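Local coordinates for protein BlEst2 (PDB 6WPX) that probably hydrolyses ester bonds as a lipase or esterase, here in its propeptide form, with a C-terminal domain that has autoinhibitory effects, at residues 317-322 against 380-385; 291-296 against 464-469; 300-305 against 368-373. All coordinates share one frame; numbering follows the deposited sequence.

Contact 1: residues 317-322 against 380-385; sequences HWLSNH and LFIVTF
His317, Trp318 and Leu319 pair with Ile382, Phe381 and Leu380 as antiparallel neighbours in a five-stranded sheet, one layer of a two-sheet beta sandwich. Four backbone bonds join them. His317 and Ile382 exchange two, with His317 N to Ile382 O at 2.8 Å; Leu319 and Leu380 exchange the other two. Between these couples lies the non-hydrogen-bonded pair, Trp318 with Phe381. Trp318 keeps CG anti to the backbone N (chi1 -174°), and this swings the six-membered ring of the indole across Phe381, where CE3 sits 3.8 Å from Phe381 CB. The two rings are inclined at 40° with centroids 5.9 Å apart. Both side chains face the other sheet of the sandwich. On the opposite face Leu319 CB meets Leu380 CB at 4.0 Å, and the ends of Leu319 and Ile382 touch through their CD1 atoms. Helices 163-169 and 218-224 of the alpha/beta-hydrolase part lie over these aliphatic chains, consistent with a C-terminal region that rests on the enzyme. Further out, the His317 ring is held at two corners: ND1 bonds to Ser356 OG and NE2 to Thr315 OG1, which also bonds Thr384 OG1. That fixes its rotation, and the ring's edge carbon CD2 comes within 3.4 Å of Ile382 O.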
loop_
_atom_site.group_PDB
_atom_site.type_symbol
_atom_site.label_atom_id
_atom_site.label_comp_id
_atom_site.label_asym_id
_atom_site.label_seq_id
_atom_site.Cartn_x
_atom_site.Cartn_y
_atom_site.Cartn_z
ATOM N N HIS A 317 -17.550 2.079 -0.282
ATOM C CA HIS A 317 -16.726 3.267 -0.400
ATOM C C HIS A 317 -16.889 3.955 -1.724
ATOM O O HIS A 317 -16.765 3.314 -2.766
ATOM C CB HIS A 317 -15.235 2.899 -0.209
ATOM C CG HIS A 317 -15.012 2.018 0.962
ATOM N ND1 HIS A 317 -14.788 2.541 2.220
ATOM C CD2 HIS A 317 -15.048 0.672 1.047
ATOM C CE1 HIS A 317 -14.707 1.503 3.031
ATOM N NE2 HIS A 317 -14.850 0.360 2.371
ATOM N N TRP A 318 -17.094 5.273 -1.682
ATOM C CA TRP A 318 -17.124 6.072 -2.899
ATOM C C TRP A 318 -15.950 7.052 -2.781
ATOM O O TRP A 318 -16.016 8.013 -2.020
ATOM C CB TRP A 318 -18.467 6.795 -3.084
ATOM C CG TRP A 318 -18.580 7.524 -4.396
ATOM C CD1 TRP A 318 -18.143 8.788 -4.675
ATOM C CD2 TRP A 318 -19.170 7.023 -5.607
ATOM N NE1 TRP A 318 -18.437 9.113 -5.984
ATOM C CE2 TRP A 318 -19.049 8.038 -6.585
ATOM C CE3 TRP A 318 -19.749 5.790 -5.977
ATOM C CZ2 TRP A 318 -19.548 7.888 -7.886
ATOM C CZ3 TRP A 318 -20.205 5.628 -7.283
ATOM C CH2 TRP A 318 -20.132 6.681 -8.211
ATOM N N LEU A 319 -14.856 6.767 -3.487
ATOM C CA LEU A 319 -13.673 7.648 -3.495
ATOM C C LEU A 319 -13.875 8.665 -4.570
ATOM O O LEU A 319 -14.322 8.316 -5.655
ATOM C CB LEU A 319 -12.374 6.875 -3.760
ATOM C CG LEU A 319 -11.861 5.961 -2.637
ATOM C CD1 LEU A 319 -12.599 4.610 -2.640
ATOM C CD2 LEU A 319 -10.377 5.757 -2.784
ATOM N N SER A 320 -13.588 9.934 -4.259
ATOM C CA SER A 320 -13.779 11.052 -5.183
ATOM C C SER A 320 -12.670 12.094 -5.000
ATOM O O SER A 320 -11.979 12.086 -3.987
ATOM C CB SER A 320 -15.132 11.712 -4.918
ATOM O OG SER A 320 -15.360 12.820 -5.784
ATOM N N ASN A 321 -12.518 12.995 -5.969
ATOM C CA ASN A 321 -11.554 14.081 -5.860
ATOM C C ASN A 321 -12.163 15.234 -5.046
ATOM O O ASN A 321 -11.452 16.172 -4.686
ATOM C CB ASN A 321 -11.079 14.548 -7.240
ATOM C CG ASN A 321 -12.187 14.959 -8.153
ATOM O OD1 ASN A 321 -13.046 14.159 -8.518
ATOM N ND2 ASN A 321 -12.126 16.195 -8.619
ATOM N N HIS A 322 -13.455 15.160 -4.714
ATOM C CA HIS A 322 -14.034 16.207 -3.879
ATOM C C HIS A 322 -14.972 15.604 -2.832
ATOM O O HIS A 322 -15.365 14.436 -2.916
ATOM C CB HIS A 322 -14.638 17.386 -4.676
ATOM C CG HIS A 322 -15.800 17.055 -5.543
ATOM N ND1 HIS A 322 -17.062 16.863 -5.011
ATOM C CD2 HIS A 322 -15.884 17.011 -6.892
ATOM C CE1 HIS A 322 -17.859 16.650 -6.045
ATOM N NE2 HIS A 322 -17.198 16.728 -7.195
ATOM N N LEU A 380 -13.977 6.214 -7.737
ATOM C CA LEU A 380 -13.572 4.831 -7.572
ATOM C C LEU A 380 -14.524 4.305 -6.524
ATOM O O LEU A 380 -14.560 4.811 -5.413
ATOM C CB LEU A 380 -12.103 4.716 -7.126
ATOM C CG LEU A 380 -11.508 3.299 -7.037
ATOM C CD1 LEU A 380 -11.639 2.547 -8.371
ATOM C CD2 LEU A 380 -10.053 3.356 -6.617
ATOM N N PHE A 381 -15.358 3.352 -6.925
ATOM C CA PHE A 381 -16.398 2.741 -6.100
ATOM C C PHE A 381 -15.934 1.373 -5.700
ATOM O O PHE A 381 -15.627 0.555 -6.563
ATOM C CB PHE A 381 -17.728 2.661 -6.895
ATOM C CG PHE A 381 -18.795 1.842 -6.204
ATOM C CD1 PHE A 381 -19.121 2.072 -4.866
ATOM C CD2 PHE A 381 -19.463 0.832 -6.882
ATOM C CE1 PHE A 381 -20.089 1.302 -4.221
ATOM C CE2 PHE A 381 -20.455 0.072 -6.245
ATOM C CZ PHE A 381 -20.772 0.322 -4.920
ATOM N N ILE A 382 -15.869 1.114 -4.379
ATOM C CA ILE A 382 -15.361 -0.164 -3.885
ATOM C C ILE A 382 -16.271 -0.708 -2.817
ATOM O O ILE A 382 -16.655 0.003 -1.884
ATOM C CB ILE A 382 -13.886 -0.051 -3.360
ATOM C CG1 ILE A 382 -12.929 0.451 -4.448
ATOM C CG2 ILE A 382 -13.361 -1.362 -2.727
ATOM C CD1 ILE A 382 -11.664 1.061 -3.899
ATOM N N VAL A 383 -16.565 -1.989 -2.935
ATOM C CA VAL A 383 -17.333 -2.731 -1.942
ATOM C C VAL A 383 -16.439 -3.857 -1.438
ATOM O O VAL A 383 -15.864 -4.580 -2.249
ATOM C CB VAL A 383 -18.683 -3.285 -2.486
ATOM C CG1 VAL A 383 -19.456 -4.038 -1.393
ATOM C CG2 VAL A 383 -19.545 -2.166 -3.048
ATOM N N THR A 384 -16.329 -4.023 -0.120
ATOM C CA THR A 384 -15.615 -5.189 0.402
ATOM C C THR A 384 -16.688 -6.076 1.009
ATOM O O THR A 384 -17.722 -5.570 1.434
ATOM C CB THR A 384 -14.476 -4.850 1.391
ATOM O OG1 THR A 384 -15.062 -4.575 2.657
ATOM C CG2 THR A 384 -13.585 -3.694 0.912
ATOM N N PHE A 385 -16.462 -7.384 1.020
ATOM C CA PHE A 385 -17.422 -8.350 1.535
ATOM C C PHE A 385 -16.797 -9.241 2.568
ATOM O O PHE A 385 -15.697 -9.785 2.361
ATOM C CB PHE A 385 -17.948 -9.264 0.410
ATOM C CG PHE A 385 -18.590 -8.568 -0.771
ATOM C CD1 PHE A 385 -17.806 -7.971 -1.761
ATOM C CD2 PHE A 385 -19.975 -8.547 -0.918
ATOM C CE1 PHE A 385 -18.394 -7.324 -2.842
ATOM C CE2 PHE A 385 -20.569 -7.896 -2.013
ATOM C CZ PHE A 385 -19.770 -7.304 -2.971
#

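Contact 2: residues 291-296 against 464-469; sequences FIRGGE and NRTIIR
This is a meeting of two sheets rather than a strand pairing: Phe291 and Ile292, on the edge strand of the five-stranded sandwich sheet, cross Asn464, Thr466 and Ile468 of the chain's last antiparallel sheet, on strand 462-473, at 76°. Within the two segments the hydrogen bond is made by a side-chain oxygen. Thr466 OG1 accepts the backbone N-H of Ile292 at 2.9 Å, with an N-H...O angle of 154°; the Thr466 backbone also bonds to Pro290, just before Phe291. The same hydroxyl is hydrogen-bonded to Asp452 OD1, which also forms a salt bridge with Arg293 NH1, so a second-shell carboxylate ties both strands to one point. Arg293 NH1 bonds back to its neighbour Ile292 O as well, and Phe291 points CZ at one face of this guanidinium, 3.5 Å above its plane and over its centre. Toward one end of the crossing, the Asn464 amide is stacked on the Phe291 ring with planes 22° apart, Asn464 CG lying 3.6 Å from Phe291 CD1. The amide keeps its polar use there, since OD1 takes the backbone N-H of Ala306. Beyond Thr466 the contact turns apolar: Ile292 and Ile468 cross at about a right angle, their CD1 methyls 3.6 Å apart.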
loop_
_atom_site.group_PDB
_atom_site.type_symbol
_atom_site.label_atom_id
_atom_site.label_comp_id
_atom_site.label_asym_id
_atom_site.label_seq_id
_atom_site.Cartn_x
_atom_site.Cartn_y
_atom_site.Cartn_z
ATOM N N PHE A 291 -15.599 -5.649 -4.898
ATOM C CA PHE A 291 -16.299 -5.349 -6.137
ATOM C C PHE A 291 -15.888 -3.918 -6.388
ATOM O O PHE A 291 -15.958 -3.081 -5.469
ATOM C CB PHE A 291 -17.833 -5.467 -6.041
ATOM C CG PHE A 291 -18.486 -4.971 -7.317
ATOM C CD1 PHE A 291 -18.439 -5.730 -8.484
ATOM C CD2 PHE A 291 -19.118 -3.732 -7.360
ATOM C CE1 PHE A 291 -19.055 -5.284 -9.652
ATOM C CE2 PHE A 291 -19.738 -3.287 -8.529
ATOM C CZ PHE A 291 -19.701 -4.064 -9.669
ATOM N N ILE A 292 -15.429 -3.635 -7.611
ATOM C CA ILE A 292 -14.894 -2.315 -7.950
ATOM C C ILE A 292 -15.399 -1.776 -9.257
ATOM O O ILE A 292 -15.421 -2.484 -10.254
ATOM C CB ILE A 292 -13.319 -2.349 -7.972
ATOM C CG1 ILE A 292 -12.708 -2.900 -6.676
ATOM C CG2 ILE A 292 -12.692 -0.985 -8.339
ATOM C CD1 ILE A 292 -11.240 -3.259 -6.798
ATOM N N ARG A 293 -15.708 -0.459 -9.261
ATOM C CA ARG A 293 -16.044 0.322 -10.449
ATOM C C ARG A 293 -15.348 1.671 -10.358
ATOM O O ARG A 293 -14.891 2.062 -9.300
ATOM C CB ARG A 293 -17.569 0.462 -10.665
ATOM C CG ARG A 293 -18.271 -0.837 -11.100
ATOM C CD ARG A 293 -17.877 -1.268 -12.513
ATOM N NE ARG A 293 -18.553 -2.501 -12.958
ATOM C CZ ARG A 293 -18.067 -3.727 -12.791
ATOM N NH1 ARG A 293 -16.940 -3.916 -12.124
ATOM N NH2 ARG A 293 -18.734 -4.777 -13.243
ATOM N N GLY A 294 -15.231 2.342 -11.478
ATOM C CA GLY A 294 -14.626 3.657 -11.563
ATOM C C GLY A 294 -15.129 4.382 -12.788
ATOM O O GLY A 294 -15.741 3.784 -13.668
ATOM N N GLY A 295 -14.855 5.666 -12.859
ATOM C CA GLY A 295 -15.296 6.463 -13.993
ATOM C C GLY A 295 -15.315 7.920 -13.628
ATOM O O GLY A 295 -14.632 8.347 -12.694
ATOM N N GLU A 296 -16.115 8.665 -14.345
ATOM C CA GLU A 296 -16.320 10.082 -14.144
ATOM C C GLU A 296 -17.804 10.302 -14.005
ATOM O O GLU A 296 -18.609 9.535 -14.558
ATOM C CB GLU A 296 -15.773 10.876 -15.336
ATOM C CG GLU A 296 -14.258 11.026 -15.269
ATOM C CD GLU A 296 -13.580 11.658 -16.475
ATOM O OE1 GLU A 296 -14.203 11.729 -17.559
ATOM O OE2 GLU A 296 -12.407 12.065 -16.335
ATOM N N ASN A 464 -20.802 -10.802 -7.501
ATOM C CA ASN A 464 -19.858 -10.002 -8.309
ATOM C C ASN A 464 -18.588 -9.736 -7.474
ATOM O O ASN A 464 -18.725 -9.386 -6.331
ATOM C CB ASN A 464 -20.500 -8.771 -8.969
ATOM C CG ASN A 464 -21.284 -7.868 -8.042
ATOM O OD1 ASN A 464 -22.209 -7.195 -8.456
ATOM N ND2 ASN A 464 -20.907 -7.828 -6.786
ATOM N N ARG A 465 -17.420 -9.942 -8.066
ATOM C CA ARG A 465 -16.121 -9.595 -7.442
ATOM C C ARG A 465 -15.197 -9.086 -8.539
ATOM O O ARG A 465 -15.391 -9.443 -9.676
ATOM C CB ARG A 465 -15.452 -10.730 -6.665
ATOM C CG ARG A 465 -16.236 -11.238 -5.473
ATOM C CD ARG A 465 -16.385 -10.285 -4.322
ATOM N NE ARG A 465 -16.759 -10.940 -3.089
ATOM C CZ ARG A 465 -17.985 -11.271 -2.746
ATOM N NH1 ARG A 465 -19.000 -11.000 -3.539
ATOM N NH2 ARG A 465 -18.200 -11.863 -1.593
ATOM N N THR A 466 -14.213 -8.315 -8.140
ATOM C CA THR A 466 -13.206 -7.737 -9.018
ATOM C C THR A 466 -11.848 -8.085 -8.444
ATOM O O THR A 466 -11.539 -7.709 -7.312
ATOM C CB THR A 466 -13.366 -6.222 -9.118
ATOM O OG1 THR A 466 -14.738 -5.880 -9.294
ATOM C CG2 THR A 466 -12.543 -5.649 -10.247
ATOM N N ILE A 467 -11.045 -8.806 -9.221
ATOM C CA ILE A 467 -9.703 -9.213 -8.818
ATOM C C ILE A 467 -8.724 -8.336 -9.546
ATOM O O ILE A 467 -8.835 -8.167 -10.753
ATOM C CB ILE A 467 -9.459 -10.723 -9.116
ATOM C CG1 ILE A 467 -10.514 -11.587 -8.358
ATOM C CG2 ILE A 467 -7.991 -11.155 -8.774
ATOM C CD1 ILE A 467 -10.495 -13.045 -8.664
ATOM N N ILE A 468 -7.764 -7.767 -8.808
ATOM C CA ILE A 468 -6.692 -6.956 -9.371
ATOM C C ILE A 468 -5.363 -7.697 -9.204
ATOM O O ILE A 468 -4.994 -8.070 -8.092
ATOM C CB ILE A 468 -6.648 -5.531 -8.757
ATOM C CG1 ILE A 468 -7.896 -4.737 -9.191
ATOM C CG2 ILE A 468 -5.321 -4.795 -9.138
ATOM C CD1 ILE A 468 -8.076 -3.498 -8.472
ATOM N N ARG A 469 -4.654 -7.897 -10.314
ATOM C CA ARG A 469 -3.339 -8.532 -10.332
ATOM C C ARG A 469 -2.312 -7.514 -10.809
ATOM O O ARG A 469 -2.559 -6.762 -11.759
ATOM C CB ARG A 469 -3.332 -9.756 -11.247
ATOM C CG ARG A 469 -4.263 -10.878 -10.789
ATOM C CD ARG A 469 -4.288 -12.005 -11.797
ATOM N NE ARG A 469 -3.015 -12.726 -11.852
ATOM C CZ ARG A 469 -2.712 -13.645 -12.762
ATOM N NH1 ARG A 469 -3.579 -13.956 -13.716
ATOM N NH2 ARG A 469 -1.534 -14.254 -12.731
#

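Contact 3: residues 300-305 against 368-373; sequences LREEEF and KIASSV
Ser371 O is gripped from several sides: Arg301 N donates to it at 3.0 Å in the carbonyl plane, Leu300 CA makes a CA-H...O contact at 3.4 Å, and Asn297 ND2 adds a further hydrogen bond. It belongs to the antiparallel pairing of strands 300-307 and 365-372, edge strand and neighbour in the four-stranded layer of the sandwich. Ser371 N donates back to Arg301 O, and Glu303 and Ile369 exchange two more of 2.9 Å each. One face is inward. There Ile369 turns CG2 between its own N and carbonyl carbon, and this branch touches Glu303 CB at 3.7 Å; Ile369 and Ser371 go on to pack against Trp318 of the other sheet. Also on this side, Arg301 NE bonds Glu303 OE1 from above the carboxylate plane, a salt bridge along one strand. The outward face carries Leu300, Glu302 and Lys368. Lys368 runs diagonally across to Glu302, Lys368 CD lying 3.6 Å from Glu302 OE2, and NZ closes a weak salt bridge to Glu302 OE2 at 3.3 Å. Were Lys368 an alanine, the Glu302 carboxylate would probably lose this charged mate and be freer to turn. The pairing thus rests chiefly on the four backbone bonds, and each face carries an ion pair, Glu302 with Lys368 outward across the strands and Arg301 with Glu303 along one strand, while Ile369 and Ser371 pack inward.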
loop_
_atom_site.group_PDB
_atom_site.type_symbol
_atom_site.label_atom_id
_atom_site.label_comp_id
_atom_site.label_asym_id
_atom_site.label_seq_id
_atom_site.Cartn_x
_atom_site.Cartn_y
_atom_site.Cartn_z
ATOM N N LEU A 300 -25.413 12.800 -11.930
ATOM C CA LEU A 300 -25.855 11.628 -11.205
ATOM C C LEU A 300 -25.185 10.393 -11.800
ATOM O O LEU A 300 -25.241 10.169 -13.015
ATOM C CB LEU A 300 -27.387 11.482 -11.267
ATOM C CG LEU A 300 -27.965 10.158 -10.710
ATOM C CD1 LEU A 300 -27.816 10.066 -9.199
ATOM C CD2 LEU A 300 -29.421 9.990 -11.118
ATOM N N ARG A 301 -24.537 9.597 -10.936
ATOM C CA ARG A 301 -23.952 8.333 -11.348
ATOM C C ARG A 301 -24.454 7.275 -10.404
ATOM O O ARG A 301 -24.315 7.404 -9.182
ATOM C CB ARG A 301 -22.411 8.356 -11.345
ATOM C CG ARG A 301 -21.764 6.999 -11.707
ATOM C CD ARG A 301 -21.908 6.733 -13.194
ATOM N NE ARG A 301 -21.114 5.612 -13.678
ATOM C CZ ARG A 301 -20.098 5.718 -14.526
ATOM N NH1 ARG A 301 -19.700 6.909 -14.953
ATOM N NH2 ARG A 301 -19.448 4.636 -14.926
ATOM N N GLU A 302 -25.015 6.218 -10.974
ATOM C CA GLU A 302 -25.484 5.091 -10.185
ATOM C C GLU A 302 -24.709 3.860 -10.591
ATOM O O GLU A 302 -24.421 3.673 -11.776
ATOM C CB GLU A 302 -26.989 4.876 -10.341
ATOM C CG GLU A 302 -27.828 6.097 -9.976
ATOM C CD GLU A 302 -29.331 5.896 -9.855
ATOM O OE1 GLU A 302 -29.909 6.497 -8.926
ATOM O OE2 GLU A 302 -29.944 5.203 -10.701
ATOM N N GLU A 303 -24.355 3.033 -9.601
ATOM C CA GLU A 303 -23.656 1.767 -9.817
ATOM C C GLU A 303 -24.367 0.681 -9.056
ATOM O O GLU A 303 -24.491 0.760 -7.830
ATOM C CB GLU A 303 -22.168 1.833 -9.364
ATOM C CG GLU A 303 -21.269 2.636 -10.287
ATOM C CD GLU A 303 -21.019 2.105 -11.689
ATOM O OE1 GLU A 303 -20.423 2.864 -12.487
ATOM O OE2 GLU A 303 -21.441 0.969 -12.010
ATOM N N GLU A 304 -24.848 -0.317 -9.774
ATOM C CA GLU A 304 -25.516 -1.446 -9.142
ATOM C C GLU A 304 -24.469 -2.463 -8.726
ATOM O O GLU A 304 -23.385 -2.506 -9.292
ATOM C CB GLU A 304 -26.519 -2.108 -10.093
ATOM C CG GLU A 304 -27.768 -1.281 -10.336
ATOM C CD GLU A 304 -28.826 -1.987 -11.164
ATOM O OE1 GLU A 304 -28.496 -2.957 -11.883
ATOM O OE2 GLU A 304 -29.998 -1.559 -11.098
ATOM N N PHE A 305 -24.779 -3.252 -7.725
ATOM C CA PHE A 305 -23.905 -4.330 -7.292
ATOM C C PHE A 305 -24.721 -5.389 -6.589
ATOM O O PHE A 305 -25.626 -5.074 -5.825
ATOM C CB PHE A 305 -22.700 -3.854 -6.449
ATOM C CG PHE A 305 -22.990 -3.307 -5.073
ATOM C CD1 PHE A 305 -23.322 -1.966 -4.895
ATOM C CD2 PHE A 305 -22.871 -4.111 -3.950
ATOM C CE1 PHE A 305 -23.575 -1.450 -3.619
ATOM C CE2 PHE A 305 -23.127 -3.599 -2.669
ATOM C CZ PHE A 305 -23.461 -2.269 -2.510
ATOM N N LYS A 368 -27.633 -0.564 -4.901
ATOM C CA LYS A 368 -27.267 0.492 -5.830
ATOM C C LYS A 368 -26.709 1.665 -5.065
ATOM O O LYS A 368 -27.293 2.113 -4.070
ATOM C CB LYS A 368 -28.504 0.893 -6.670
ATOM C CG LYS A 368 -28.292 2.038 -7.669
ATOM C CD LYS A 368 -29.528 2.262 -8.587
ATOM C CE LYS A 368 -30.753 2.794 -7.875
ATOM N NZ LYS A 368 -31.824 3.193 -8.837
ATOM N N ILE A 369 -25.555 2.154 -5.520
ATOM C CA ILE A 369 -24.956 3.355 -4.958
ATOM C C ILE A 369 -25.269 4.475 -5.939
ATOM O O ILE A 369 -25.323 4.241 -7.149
ATOM C CB ILE A 369 -23.434 3.228 -4.640
ATOM C CG1 ILE A 369 -22.955 4.441 -3.759
ATOM C CG2 ILE A 369 -22.598 3.137 -5.929
ATOM C CD1 ILE A 369 -21.968 4.124 -2.745
ATOM N N ALA A 370 -25.479 5.673 -5.422
ATOM C CA ALA A 370 -25.733 6.837 -6.246
ATOM C C ALA A 370 -24.906 7.999 -5.728
ATOM O O ALA A 370 -24.852 8.233 -4.527
ATOM C CB ALA A 370 -27.229 7.177 -6.262
ATOM N N SER A 371 -24.233 8.700 -6.635
ATOM C CA SER A 371 -23.464 9.899 -6.301
ATOM C C SER A 371 -24.034 11.042 -7.122
ATOM O O SER A 371 -24.101 10.951 -8.350
ATOM C CB SER A 371 -21.987 9.721 -6.631
ATOM O OG SER A 371 -21.247 10.880 -6.287
ATOM N N SER A 372 -24.506 12.081 -6.435
ATOM C CA SER A 372 -25.058 13.270 -7.079
ATOM C C SER A 372 -24.086 14.398 -6.810
ATOM O O SER A 372 -23.780 14.690 -5.660
ATOM C CB SER A 372 -26.450 13.595 -6.539
ATOM O OG SER A 372 -27.045 14.657 -7.265
ATOM N N VAL A 373 -23.539 14.971 -7.876
ATOM C CA VAL A 373 -22.543 16.041 -7.782
ATOM C C VAL A 373 -22.985 17.287 -8.550
ATOM O O VAL A 373 -23.726 17.175 -9.522
ATOM C CB VAL A 373 -21.125 15.567 -8.226
ATOM C CG1 VAL A 373 -20.540 14.527 -7.269
ATOM C CG2 VAL A 373 -21.129 15.039 -9.657
#

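From the N-terminal side, the chain lays down 291-296, then 300-305 in the next strand, then 317-322. It returns through 368-373, which closes contact 3, and 380-385, which closes contact 1; these two loops cross, because their segments alternate. Only at 464-469 does contact 2 close, so both others nest within it. Strands 300-307 and 313-320, and again 365-372 and 377-386, follow each other in the chain but lie in different sheets, and these layers meet where Phe381 CZ packs on Ile369 CG2 at 3.5 Å. Strands 290-297 and 377-386 are neighbours, Phe381 N lying 2.7 Å from Arg293 O, so contact 2 fastens the edge of contact 1's sheet to the last sheet of the chain.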